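Local coordinates for pirin-like protein (Geobacillus kaustophilus, PDB 2P17), which binds one iron ion per molecule and belongs to the pirin family of the cupin superfamily, its biological role still unknown, at residues G31-Q34 and E35-F39; T16-S19 and P20-S24; D45-E48 and R49-D53; M172-E175 and P176-V180. All blocks are in the same frame, centred on the assembly; numbering follows the deposited sequence.

Interaction 1. Residues G31-Q34 and E35-F39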
loop_
_atom_site.group_PDB
_atom_site.type_symbol
_atom_site.label_atom_id
_atom_site.label_comp_id
_atom_site.label_asym_id
_atom_site.label_seq_id
_atom_site.Cartn_x
_atom_site.Cartn_y
_atom_site.Cartn_z
ATOM N N GLY A 31 -10.719 -0.917 -12.766
ATOM C CA GLY A 31 -11.889 -1.586 -13.342
ATOM C C GLY A 31 -12.108 -3.019 -12.899
ATOM O O GLY A 31 -12.857 -3.764 -13.540
ATOM N N ASN A 32 -11.443 -3.413 -11.816
ATOM C CA ASN A 32 -11.575 -4.750 -11.249
ATOM C C ASN A 32 -11.868 -4.667 -9.750
ATOM O O ASN A 32 -11.301 -5.417 -8.948
ATOM C CB ASN A 32 -10.310 -5.568 -11.528
ATOM C CG ASN A 32 -10.502 -7.052 -11.277
ATOM O OD1 ASN A 32 -11.624 -7.511 -11.030
ATOM N ND2 ASN A 32 -9.410 -7.811 -11.327
ATOM N N TRP A 33 -12.789 -3.769 -9.390
ATOM C CA TRP A 33 -13.167 -3.535 -8.008
ATOM C C TRP A 33 -13.587 -4.837 -7.344
ATOM O O TRP A 33 -13.347 -5.037 -6.141
ATOM C CB TRP A 33 -14.305 -2.500 -7.908
ATOM C CG TRP A 33 -15.682 -3.070 -8.178
ATOM C CD1 TRP A 33 -16.321 -3.114 -9.380
ATOM C CD2 TRP A 33 -16.566 -3.705 -7.232
ATOM N NE1 TRP A 33 -17.541 -3.728 -9.252
ATOM C CE2 TRP A 33 -17.721 -4.094 -7.943
ATOM C CE3 TRP A 33 -16.492 -3.978 -5.855
ATOM C CZ2 TRP A 33 -18.797 -4.745 -7.331
ATOM C CZ3 TRP A 33 -17.572 -4.626 -5.243
ATOM C CH2 TRP A 33 -18.708 -4.994 -5.987
ATOM N N GLN A 34 -14.215 -5.723 -8.125
ATOM C CA GLN A 34 -14.807 -6.927 -7.561
ATOM C C GLN A 34 -13.761 -7.881 -7.022
ATOM O O GLN A 34 -14.028 -8.621 -6.086
ATOM C CB GLN A 34 -15.735 -7.630 -8.569
ATOM C CG GLN A 34 -15.065 -8.234 -9.800
ATOM C CD GLN A 34 -15.012 -7.282 -10.981
ATOM O OE1 GLN A 34 -14.978 -6.058 -10.825
ATOM N NE2 GLN A 34 -15.013 -7.846 -12.181
ATOM N N GLU A 35 -12.563 -7.858 -7.608
ATOM C CA GLU A 35 -11.482 -8.693 -7.108
ATOM C C GLU A 35 -10.714 -8.049 -5.961
ATOM O O GLU A 35 -10.231 -8.757 -5.076
ATOM C CB GLU A 35 -10.501 -9.071 -8.232
ATOM C CG GLU A 35 -9.469 -10.116 -7.819
ATOM C CD GLU A 35 -8.463 -10.435 -8.910
ATOM O OE1 GLU A 35 -8.791 -10.273 -10.104
ATOM O OE2 GLU A 35 -7.343 -10.864 -8.554
ATOM N N TYR A 36 -10.574 -6.722 -6.002
ATOM C CA TYR A 36 -9.611 -6.044 -5.124
ATOM C C TYR A 36 -10.197 -5.302 -3.934
ATOM O O TYR A 36 -9.443 -4.842 -3.077
ATOM C CB TYR A 36 -8.766 -5.073 -5.941
ATOM C CG TYR A 36 -7.976 -5.701 -7.070
ATOM C CD1 TYR A 36 -7.279 -6.905 -6.899
ATOM C CD2 TYR A 36 -7.878 -5.053 -8.288
ATOM C CE1 TYR A 36 -6.539 -7.457 -7.945
ATOM C CE2 TYR A 36 -7.123 -5.592 -9.334
ATOM C CZ TYR A 36 -6.464 -6.785 -9.150
ATOM O OH TYR A 36 -5.706 -7.319 -10.193
ATOM N N ASP A 37 -11.525 -5.225 -3.887
ATOM C CA ASP A 37 -12.310 -4.567 -2.829
ATOM C C ASP A 37 -11.627 -4.782 -1.474
ATOM O O ASP A 37 -11.475 -5.927 -1.050
ATOM C CB ASP A 37 -13.713 -5.205 -2.853
ATOM C CG ASP A 37 -14.725 -4.502 -1.966
ATOM O OD1 ASP A 37 -14.418 -3.430 -1.410
ATOM O OD2 ASP A 37 -15.844 -5.062 -1.823
ATOM N N PRO A 38 -11.281 -3.698 -0.745
ATOM C CA PRO A 38 -11.647 -2.295 -0.931
ATOM C C PRO A 38 -10.715 -1.457 -1.805
ATOM O O PRO A 38 -10.898 -0.237 -1.898
ATOM C CB PRO A 38 -11.595 -1.749 0.505
ATOM C CG PRO A 38 -10.421 -2.524 1.134
ATOM C CD PRO A 38 -10.475 -3.899 0.480
ATOM N N PHE A 39 -9.712 -2.077 -2.422
ATOM C CA PHE A 39 -8.752 -1.320 -3.233
ATOM C C PHE A 39 -9.253 -1.150 -4.656
ATOM O O PHE A 39 -9.930 -2.032 -5.186
ATOM C CB PHE A 39 -7.380 -1.991 -3.179
ATOM C CG PHE A 39 -6.927 -2.249 -1.781
ATOM C CD1 PHE A 39 -6.710 -1.189 -0.913
ATOM C CD2 PHE A 39 -6.783 -3.538 -1.302
ATOM C CE1 PHE A 39 -6.319 -1.401 0.412
ATOM C CE2 PHE A 39 -6.382 -3.753 0.014
ATOM C CZ PHE A 39 -6.150 -2.681 0.869
HETATM O O HOH W 1 -12.758 -2.322 -5.138
#
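Asn32 and Glu35 grip each other across the first turn of the short helix 33-36. The amide nitrogen Asn32 ND2 gives a hydrogen bond to Glu35 OE1 at 2.8 Å, meeting the carboxylate from above its plane; the amide and carboxylate planes stand 77° apart. Asn32 is the N-cap residue, yet its side chain bonds the carboxylate end of Glu35, while Asn32 OD1 rests on Glu35 CB. With CG of Glu35 anti to its own N (chi1 -171°) and the chain extended beyond, OE1 is carried out level with that amide. The backbone closes the turn: Glu35 N bonds Asn32 O at 3.1 Å, and Tyr36 N reaches Asn32 O and Trp33 O only weakly. One residue on, Asp37 N bonds Trp33 O at 2.9 Å, and a water donates to both Trp33 O and Phe39 O, tying the helix to the chain beyond the cis peptide before Pro38. Asp37 OD2 sits at the edge of the Trp33 ring, 3.9 Å from CZ3.

Further out, Glu35 OE2 forms salt bridges with Arg8 and Arg9, and Glu29 takes bonds from both Asn32 ND2 and Tyr36 OH. Asp37 accepts from the backbone N of Val245 and of Asn246. The helix lies in the link between strands 22-26 and 39-47; Phe39, first residue of the latter, packs on Leu114 and Val116 of strand 109-117.

Interaction 2. Residues T16-S19 and P20-S24; sequences TTNS and PIHRS
Asn18 lays its amide over one face of the His22 imidazole, the two planes only 14° apart, with ND2 3.7 Å above the ring and over its centre. The same nitrogen gives Ser24 OG a nearly straight hydrogen bond, 2.7 Å long with an N-H...O angle of 173°, and the hydroxyl lies in the amide plane. Both torsions matter here: Asn18 CG lies anti to its carbonyl carbon (chi1 -63°), which carries the amide across toward the partner strand, while His22 CG is anti to its backbone N, which sets the ring against the amide's flat side. Stack and bond together should fix the rotation of the amide.

A second pairing involves Thr17 and Arg23. The bent arginine chain brings NE to Thr17 OG1 at 3.2 Å, the hydroxyl lying at the guanidinium edge. Near the turn, Ser19 OG accepts from Ile21 N at 3.2 Å, bracing the type I turn Ser19-His22, whose His22 N also bonds Ser19 O.

A classic beta bulge puts two residues, Asn18 and Ser19, opposite the single His22: His22 O accepts from Asn18 N at 2.8 Å and from Ser19 N at 3.0 Å. Beyond it, Thr16 and Ser24 form a regular hydrogen-bonded antiparallel pair. The hairpin of strands 3-19 and 22-26 lies at the surface, with strand 39-47 on the far side of 22-26; there Asp45 accepts a bond from His22 NE2, and Phe47 packs against the same histidine.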
loop_
_atom_site.group_PDB
_atom_site.type_symbol
_atom_site.label_atom_id
_atom_site.label_comp_id
_atom_site.label_asym_id
_atom_site.label_seq_id
_atom_site.Cartn_x
_atom_site.Cartn_y
_atom_site.Cartn_z
ATOM N N THR A 16 5.960 0.924 -18.368
ATOM C CA THR A 16 5.941 1.554 -19.682
ATOM C C THR A 16 6.400 2.995 -19.551
ATOM O O THR A 16 6.240 3.611 -18.501
ATOM C CB THR A 16 4.527 1.508 -20.330
ATOM O OG1 THR A 16 4.598 2.001 -21.674
ATOM C CG2 THR A 16 3.517 2.332 -19.544
ATOM N N THR A 17 6.960 3.537 -20.625
ATOM C CA THR A 17 7.374 4.928 -20.639
ATOM C C THR A 17 6.244 5.817 -21.155
ATOM O O THR A 17 5.813 5.694 -22.313
ATOM C CB THR A 17 8.680 5.103 -21.426
ATOM O OG1 THR A 17 9.704 4.324 -20.787
ATOM C CG2 THR A 17 9.105 6.559 -21.457
ATOM N N ASN A 18 5.740 6.682 -20.277
ATOM C CA ASN A 18 4.680 7.627 -20.631
ATOM C C ASN A 18 5.250 8.818 -21.373
ATOM O O ASN A 18 4.682 9.282 -22.365
ATOM C CB ASN A 18 3.950 8.146 -19.390
ATOM C CG ASN A 18 3.228 7.065 -18.634
ATOM O OD1 ASN A 18 2.014 6.889 -18.781
ATOM N ND2 ASN A 18 3.955 6.350 -17.802
ATOM N N SER A 19 6.367 9.327 -20.870
ATOM C CA SER A 19 6.991 10.537 -21.395
ATOM C C SER A 19 8.451 10.549 -20.966
ATOM O O SER A 19 8.888 9.686 -20.208
ATOM C CB SER A 19 6.261 11.780 -20.865
ATOM O OG SER A 19 6.631 12.071 -19.524
ATOM N N PRO A 20 9.228 11.529 -21.455
ATOM C CA PRO A 20 10.625 11.643 -21.057
ATOM C C PRO A 20 10.814 11.854 -19.547
ATOM O O PRO A 20 11.919 11.653 -19.030
ATOM C CB PRO A 20 11.100 12.882 -21.822
ATOM C CG PRO A 20 10.158 13.002 -22.968
ATOM C CD PRO A 20 8.848 12.548 -22.447
ATOM N N ILE A 21 9.748 12.239 -18.855
ATOM C CA ILE A 21 9.830 12.510 -17.407
ATOM C C ILE A 21 8.967 11.569 -16.557
ATOM O O ILE A 21 8.847 11.761 -15.340
ATOM C CB ILE A 21 9.506 14.003 -17.081
ATOM C CG1 ILE A 21 8.092 14.394 -17.539
ATOM C CG2 ILE A 21 10.572 14.924 -17.693
ATOM C CD1 ILE A 21 7.638 15.764 -17.041
ATOM N N HIS A 22 8.387 10.542 -17.180
ATOM C CA HIS A 22 7.421 9.695 -16.479
ATOM C C HIS A 22 7.348 8.274 -17.017
ATOM O O HIS A 22 7.071 8.052 -18.194
ATOM C CB HIS A 22 6.036 10.355 -16.537
ATOM C CG HIS A 22 4.966 9.642 -15.773
ATOM N ND1 HIS A 22 3.636 9.712 -16.127
ATOM C CD2 HIS A 22 5.017 8.871 -14.661
ATOM C CE1 HIS A 22 2.913 9.013 -15.271
ATOM N NE2 HIS A 22 3.727 8.478 -14.380
ATOM N N ARG A 23 7.635 7.320 -16.135
ATOM C CA ARG A 23 7.432 5.900 -16.403
ATOM C C ARG A 23 6.425 5.382 -15.383
ATOM O O ARG A 23 6.374 5.868 -14.253
ATOM C CB ARG A 23 8.741 5.120 -16.269
ATOM C CG ARG A 23 9.809 5.524 -17.267
ATOM C CD ARG A 23 11.005 4.584 -17.218
ATOM N NE ARG A 23 10.727 3.319 -17.898
ATOM C CZ ARG A 23 10.660 2.126 -17.304
ATOM N NH1 ARG A 23 10.872 2.005 -16.000
ATOM N NH2 ARG A 23 10.402 1.045 -18.028
ATOM N N SER A 24 5.625 4.400 -15.773
ATOM C CA SER A 24 4.625 3.880 -14.840
ATOM C C SER A 24 4.332 2.405 -15.021
ATOM O O SER A 24 4.588 1.840 -16.086
ATOM C CB SER A 24 3.315 4.678 -14.913
ATOM O OG SER A 24 2.731 4.558 -16.197
#

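Interaction 3. Residues D45-E48 and R49-D53; sequences DIFE and RGTFD
Phe52 turns the edge of its ring onto the face of Phe47, an edge-to-face pair with centroids 5.0 Å apart and planes at 68°. The leading atom is Phe52 CE2, which stands over the Phe47 ring toward its rim and comes within 3.6 Å of Phe47 CD1. Phe47 CG sits between the backbone N and the carbonyl carbon (chi1 61°), which brings the ring over to the loop side. On the other ring, Thr51 CG2 lies 3.8 Å above the centre of Phe52, so Phe52 is met on a face by the methyl and at its edge by Phe47.

Glu48 contributes chiefly through its backbone. Glu48 O accepts from Thr51 OG1 at 2.7 Å and from Thr51 N at 3.3 Å, the second bond closing the type II turn Glu48-Thr51. The threonine hydroxyl is thereby turned back into the loop, where Thr51 OG1 also touches Phe47 CB. Gly50, at the third position, takes the positive phi such a turn needs, and its N gives a hydrogen bond to Asp102 OD1. Arg49 leads outward to a salt bridge with Glu72 and a bond to Pro103 O.

His22 also meets Phe52 edge-to-face. The paired phenylalanines lie beside the iron site of this cupin domain: the Phe52 side chain is about 7 Å from the bound iron and about 5 Å from that of His55, a predicted ligand, and the Phe47 side chain is about 5 Å from that of Glu101, also a predicted ligand.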
loop_
_atom_site.group_PDB
_atom_site.type_symbol
_atom_site.label_atom_id
_atom_site.label_comp_id
_atom_site.label_asym_id
_atom_site.label_seq_id
_atom_site.Cartn_x
_atom_site.Cartn_y
_atom_site.Cartn_z
ATOM N N ASP A 45 4.908 4.701 -10.077
ATOM C CA ASP A 45 5.333 5.832 -10.907
ATOM C C ASP A 45 6.775 6.195 -10.631
ATOM O O ASP A 45 7.224 6.180 -9.483
ATOM C CB ASP A 45 4.451 7.052 -10.653
ATOM C CG ASP A 45 3.034 6.850 -11.141
ATOM O OD1 ASP A 45 2.805 6.966 -12.362
ATOM O OD2 ASP A 45 2.153 6.585 -10.300
ATOM N N ILE A 46 7.504 6.501 -11.701
ATOM C CA ILE A 46 8.815 7.115 -11.593
ATOM C C ILE A 46 8.705 8.415 -12.370
ATOM O O ILE A 46 8.455 8.390 -13.582
ATOM C CB ILE A 46 9.917 6.214 -12.195
ATOM C CG1 ILE A 46 9.955 4.862 -11.472
ATOM C CG2 ILE A 46 11.274 6.936 -12.152
ATOM C CD1 ILE A 46 10.883 3.854 -12.094
ATOM N N PHE A 47 8.867 9.549 -11.697
ATOM C CA PHE A 47 8.538 10.823 -12.329
ATOM C C PHE A 47 9.373 12.001 -11.858
ATOM O O PHE A 47 9.932 11.980 -10.758
ATOM C CB PHE A 47 7.025 11.117 -12.272
ATOM C CG PHE A 47 6.452 11.220 -10.876
ATOM C CD1 PHE A 47 5.986 12.435 -10.396
ATOM C CD2 PHE A 47 6.343 10.091 -10.061
ATOM C CE1 PHE A 47 5.431 12.535 -9.131
ATOM C CE2 PHE A 47 5.792 10.176 -8.781
ATOM C CZ PHE A 47 5.335 11.411 -8.311
ATOM N N GLU A 48 9.464 13.013 -12.719
ATOM C CA GLU A 48 10.196 14.235 -12.419
ATOM C C GLU A 48 9.246 15.414 -12.238
ATOM O O GLU A 48 8.046 15.309 -12.515
ATOM C CB GLU A 48 11.219 14.522 -13.529
ATOM C CG GLU A 48 12.302 13.438 -13.645
ATOM C CD GLU A 48 13.196 13.574 -14.870
ATOM O OE1 GLU A 48 13.655 14.702 -15.179
ATOM O OE2 GLU A 48 13.457 12.536 -15.515
ATOM N N ARG A 49 9.789 16.529 -11.759
ATOM C CA ARG A 49 9.030 17.757 -11.545
ATOM C C ARG A 49 8.308 18.170 -12.826
ATOM O O ARG A 49 8.894 18.167 -13.917
ATOM C CB ARG A 49 9.956 18.883 -11.076
ATOM C CG ARG A 49 9.239 20.107 -10.531
ATOM C CD ARG A 49 10.205 20.985 -9.753
ATOM N NE ARG A 49 9.574 22.177 -9.180
ATOM C CZ ARG A 49 8.927 22.214 -8.017
ATOM N NH1 ARG A 49 8.793 21.121 -7.265
ATOM N NH2 ARG A 49 8.410 23.362 -7.597
ATOM N N GLY A 50 7.027 18.495 -12.673
ATOM C CA GLY A 50 6.191 18.960 -13.782
ATOM C C GLY A 50 5.345 17.894 -14.452
ATOM O O GLY A 50 4.577 18.191 -15.371
ATOM N N THR A 51 5.482 16.647 -13.998
ATOM C CA THR A 51 4.764 15.523 -14.601
ATOM C C THR A 51 3.243 15.673 -14.496
ATOM O O THR A 51 2.530 15.573 -15.504
ATOM C CB THR A 51 5.190 14.174 -13.975
ATOM O OG1 THR A 51 6.569 13.924 -14.272
ATOM C CG2 THR A 51 4.353 13.036 -14.534
ATOM N N PHE A 52 2.762 15.897 -13.278
ATOM C CA PHE A 52 1.330 15.925 -13.018
ATOM C C PHE A 52 0.770 17.333 -12.893
ATOM O O PHE A 52 1.472 18.272 -12.524
ATOM C CB PHE A 52 1.000 15.115 -11.767
ATOM C CG PHE A 52 1.309 13.658 -11.900
ATOM C CD1 PHE A 52 0.592 12.862 -12.791
ATOM C CD2 PHE A 52 2.315 13.074 -11.141
ATOM C CE1 PHE A 52 0.884 11.507 -12.928
ATOM C CE2 PHE A 52 2.608 11.733 -11.271
ATOM C CZ PHE A 52 1.892 10.944 -12.158
ATOM N N ASP A 53 -0.510 17.454 -13.222
ATOM C CA ASP A 53 -1.261 18.679 -13.021
ATOM C C ASP A 53 -2.171 18.504 -11.814
ATOM O O ASP A 53 -2.326 17.399 -11.291
ATOM C CB ASP A 53 -2.090 18.991 -14.266
ATOM C CG ASP A 53 -1.225 19.318 -15.476
ATOM O OD1 ASP A 53 -0.204 20.023 -15.318
ATOM O OD2 ASP A 53 -1.572 18.867 -16.586
#

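Interaction 4. Residues M172-E175 and P176-V180; sequences MIVE and PGTTV
Val174 packs against both Thr178 and Val180 where the chain doubles back. From CB its two methyls part. CG1, anti to the backbone N (chi1 -171°), reaches 3.5 Å from Thr178 O and 3.9 Å from Thr178 CB, packing beside the turn. CG2 meets Val180 CG2 at 3.8 Å. Farther along the same side, the selenium of Met172, a selenomethionine in this crystal, lies 4.0 Å from Val180 CG1; the two side chains run alongside each other, pointing oppositely. Val180 thus meets Met172 with CG1 and Val174 with CG2.

What brings the halves together is a type II turn from Glu175 to Thr178, closed by Thr178 N on Glu175 O at 3.0 Å. Pro176 and Gly177 occupy its two central positions, the glycine with positive phi (91°).

The turn, in the C-terminal cupin domain, connects strands 167-174 and 179-185, which diverge to different partners: Met172 and Val174 make backbone bonds to strand 235-242, whereas Gly177 bonds Ala231 and the second strand pairs with 224-231. Met172 and Val180 also share Ile147 of strand 145-149.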
loop_
_atom_site.group_PDB
_atom_site.type_symbol
_atom_site.label_atom_id
_atom_site.label_comp_id
_atom_site.label_asym_id
_atom_site.label_seq_id
_atom_site.Cartn_x
_atom_site.Cartn_y
_atom_site.Cartn_z
HETATM N N MSE A 172 7.695 -4.528 5.555
HETATM C CA MSE A 172 8.568 -5.544 6.136
HETATM C C MSE A 172 9.948 -5.459 5.542
HETATM O O MSE A 172 10.096 -5.374 4.321
HETATM C CB MSE A 172 8.026 -6.942 5.883
HETATM C CG MSE A 172 6.650 -7.167 6.399
HETATM SE SE MSE A 172 6.270 -9.048 6.244
HETATM C CE MSE A 172 4.453 -8.896 6.316
ATOM N N ILE A 173 10.947 -5.466 6.417
ATOM C CA ILE A 173 12.342 -5.603 6.023
ATOM C C ILE A 173 12.837 -6.856 6.737
ATOM O O ILE A 173 12.851 -6.915 7.972
ATOM C CB ILE A 173 13.188 -4.390 6.415
ATOM C CG1 ILE A 173 12.628 -3.104 5.775
ATOM C CG2 ILE A 173 14.633 -4.617 5.974
ATOM C CD1 ILE A 173 13.325 -1.805 6.231
ATOM N N VAL A 174 13.212 -7.858 5.949
ATOM C CA VAL A 174 13.452 -9.194 6.484
ATOM C C VAL A 174 14.820 -9.686 6.034
ATOM O O VAL A 174 15.129 -9.656 4.847
ATOM C CB VAL A 174 12.357 -10.179 6.011
ATOM C CG1 VAL A 174 12.484 -11.507 6.739
ATOM C CG2 VAL A 174 10.946 -9.602 6.259
ATOM N N GLU A 175 15.625 -10.146 6.987
ATOM C CA GLU A 175 16.955 -10.675 6.683
ATOM C C GLU A 175 16.844 -12.080 6.096
ATOM O O GLU A 175 15.921 -12.829 6.435
ATOM C CB GLU A 175 17.848 -10.662 7.937
ATOM C CG GLU A 175 17.977 -9.295 8.644
ATOM C CD GLU A 175 18.528 -8.186 7.757
ATOM O OE1 GLU A 175 19.607 -8.383 7.160
ATOM O OE2 GLU A 175 17.889 -7.109 7.665
ATOM N N PRO A 176 17.788 -12.455 5.204
ATOM C CA PRO A 176 17.737 -13.778 4.586
ATOM C C PRO A 176 17.664 -14.875 5.640
ATOM O O PRO A 176 18.414 -14.830 6.630
ATOM C CB PRO A 176 19.064 -13.876 3.824
ATOM C CG PRO A 176 19.485 -12.484 3.595
ATOM C CD PRO A 176 18.931 -11.657 4.730
ATOM N N GLY A 177 16.766 -15.832 5.429
ATOM C CA GLY A 177 16.582 -16.952 6.348
ATOM C C GLY A 177 15.556 -16.740 7.447
ATOM O O GLY A 177 15.129 -17.690 8.095
ATOM N N THR A 178 15.169 -15.484 7.675
ATOM C CA THR A 178 14.165 -15.173 8.694
ATOM C C THR A 178 12.733 -15.329 8.165
ATOM O O THR A 178 12.425 -14.946 7.040
ATOM C CB THR A 178 14.384 -13.749 9.257
ATOM O OG1 THR A 178 15.626 -13.715 9.969
ATOM C CG2 THR A 178 13.260 -13.336 10.230
ATOM N N THR A 179 11.888 -15.908 9.010
ATOM C CA THR A 179 10.461 -16.059 8.752
ATOM C C THR A 179 9.693 -15.076 9.628
ATOM O O THR A 179 9.974 -14.944 10.825
ATOM C CB THR A 179 9.987 -17.513 9.011
ATOM O OG1 THR A 179 10.691 -18.399 8.130
ATOM C CG2 THR A 179 8.488 -17.654 8.750
ATOM N N VAL A 180 8.732 -14.390 9.007
ATOM C CA VAL A 180 7.869 -13.397 9.656
ATOM C C VAL A 180 6.430 -13.803 9.397
ATOM O O VAL A 180 6.116 -14.335 8.331
ATOM C CB VAL A 180 8.086 -11.973 9.051
ATOM C CG1 VAL A 180 7.140 -10.950 9.666
ATOM C CG2 VAL A 180 9.509 -11.512 9.243
#

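How the interactions relate
Interactions 2 and 3 are direct neighbours in the N-terminal half: strands 22-26 and 39-47 pair side by side, with Arg23 O to Ile46 N at 2.9 Å and a shared side-chain link between His22 and Asp45. Interaction 2 is a surface hairpin rich in polar side-chain bonds, whereas interactions 1, 3 and 4 are partly buried. Interaction 3 is aromatic and lies beside the iron site. Interaction 1 lies between them in sequence but about 15 Å from each by nearest atoms, with amide and carboxylate chemistry. Interaction 4, in the C-terminal cupin domain, resembles interaction 3 in its type II turn with a glycine, yet its filling is aliphatic and it lies away from the metal.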